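Side-chain contact in CRISPR-associated endonuclease Cas3-HD (PDB 3S4L), which cleaves single-stranded DNA, with magnesium, and single-stranded RNA, without cations, as an HD nuclease of CRISPR antiviral defence: residues Met191-Arg194 against Ala195-Thr198. Numbering follows the deposited sequence.
Sequences MSVR and ARHT
V193 meets both R196 and H197 in the last turn of helix 181-197. Its CG1, anti to the backbone N (chi1 164°), reaches the imidazole, 3.8 Å from H197 ND1; this leaves CG2 beside the backbone N, 3.3 Å from R196 NH2. The arginine chain bends at chi3, which brings its guanidinium back over V193, whose CA lies above one face near the rim. A long aliphatic shaft suits this place: R196 CG passes 3.1 Å from S192 O, the oxygen that accepts R196 N at 3.0 Å, while NH1 turns to L140 O in a weak hydrogen bond. V193 O is gripped twice by H197, through a weak backbone bond and through ND1 at 3.2 Å. The imidazole holds that oxygen near its ring plane, although the donor sits well above the carbonyl plane. Histidine suits this place because its ring N-H adds a straighter bond (149°) to the weak backbone one (132°).

The packed side is the face turned to helix 110-121, where M191 fits on F114, A117 and M121, and small A195 on L118. Buried S192 turns its hydroxyl back to V188 O, a bond that suits a small polar side chain. By contrast, R194, R196 and H197 lie on the solvent side, with R194 in a weak, long ion pair with E190. A side-chain N-H thus reinforces a backbone bond in the last turn of a helix of the mainly helical HD domain.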
loop_
_atom_site.group_PDB
_atom_site.type_symbol
_atom_site.label_atom_id
_atom_site.label_comp_id
_atom_site.label_asym_id
_atom_site.label_seq_id
_atom_site.Cartn_x
_atom_site.Cartn_y
_atom_site.Cartn_z
ATOM N N MET A 191 -2.408 -11.547 7.048
ATOM C CA MET A 191 -2.892 -11.184 5.723
ATOM C C MET A 191 -2.614 -12.268 4.699
ATOM O O MET A 191 -3.503 -12.687 3.969
ATOM C CB MET A 191 -2.226 -9.889 5.262
ATOM C CG MET A 191 -2.901 -8.648 5.797
ATOM S SD MET A 191 -4.102 -8.003 4.629
ATOM C CE MET A 191 -2.969 -7.271 3.429
ATOM N N SER A 192 -1.358 -12.698 4.655
ATOM C CA SER A 192 -0.875 -13.669 3.681
ATOM C C SER A 192 -1.641 -14.970 3.772
ATOM O O SER A 192 -1.857 -15.643 2.765
ATOM C CB SER A 192 0.604 -13.941 3.933
ATOM O OG SER A 192 1.294 -12.718 4.094
ATOM N N VAL A 193 -2.039 -15.325 4.987
ATOM C CA VAL A 193 -2.819 -16.532 5.208
ATOM C C VAL A 193 -4.211 -16.407 4.622
ATOM O O VAL A 193 -4.602 -17.175 3.742
ATOM C CB VAL A 193 -2.979 -16.827 6.699
ATOM C CG1 VAL A 193 -4.098 -17.832 6.910
ATOM C CG2 VAL A 193 -1.674 -17.336 7.283
ATOM N N ARG A 194 -4.953 -15.424 5.118
ATOM C CA ARG A 194 -6.341 -15.250 4.727
ATOM C C ARG A 194 -6.451 -15.005 3.230
ATOM O O ARG A 194 -7.539 -15.068 2.652
ATOM C CB ARG A 194 -7.000 -14.142 5.557
ATOM C CG ARG A 194 -6.922 -14.438 7.065
ATOM C CD ARG A 194 -8.171 -13.996 7.825
ATOM N NE ARG A 194 -7.933 -12.791 8.619
ATOM C CZ ARG A 194 -8.823 -12.227 9.434
ATOM N NH1 ARG A 194 -10.033 -12.755 9.581
ATOM N NH2 ARG A 194 -8.498 -11.126 10.104
ATOM N N ALA A 195 -5.306 -14.757 2.602
ATOM C CA ALA A 195 -5.256 -14.546 1.159
ATOM C C ALA A 195 -4.879 -15.822 0.392
ATOM O O ALA A 195 -5.356 -16.046 -0.719
ATOM C CB ALA A 195 -4.307 -13.407 0.830
ATOM N N ARG A 196 -4.022 -16.649 0.989
ATOM C CA ARG A 196 -3.722 -17.979 0.458
ATOM C C ARG A 196 -4.976 -18.839 0.379
ATOM O O ARG A 196 -5.105 -19.690 -0.495
ATOM C CB ARG A 196 -2.748 -18.712 1.383
ATOM C CG ARG A 196 -1.298 -18.298 1.306
ATOM C CD ARG A 196 -0.392 -19.440 1.792
ATOM N NE ARG A 196 -0.742 -19.922 3.129
ATOM C CZ ARG A 196 -0.290 -19.380 4.258
ATOM N NH1 ARG A 196 0.521 -18.334 4.205
ATOM N NH2 ARG A 196 -0.650 -19.878 5.437
ATOM N N HIS A 197 -5.890 -18.614 1.316
ATOM C CA HIS A 197 -6.973 -19.555 1.592
ATOM C C HIS A 197 -8.222 -19.426 0.723
ATOM O O HIS A 197 -8.878 -20.426 0.413
ATOM C CB HIS A 197 -7.341 -19.534 3.082
ATOM C CG HIS A 197 -6.536 -20.493 3.909
ATOM N ND1 HIS A 197 -5.226 -20.254 4.269
ATOM C CD2 HIS A 197 -6.852 -21.705 4.426
ATOM C CE1 HIS A 197 -4.774 -21.270 4.983
ATOM N NE2 HIS A 197 -5.741 -22.165 5.092
ATOM N N THR A 198 -8.557 -18.205 0.334
ATOM C CA THR A 198 -9.715 -17.988 -0.520
ATOM C C THR A 198 -9.743 -18.956 -1.705
ATOM O O THR A 198 -8.712 -19.206 -2.340
ATOM C CB THR A 198 -9.746 -16.552 -1.059
ATOM O OG1 THR A 198 -9.616 -16.574 -2.487
ATOM C CG2 THR A 198 -8.612 -15.744 -0.461
#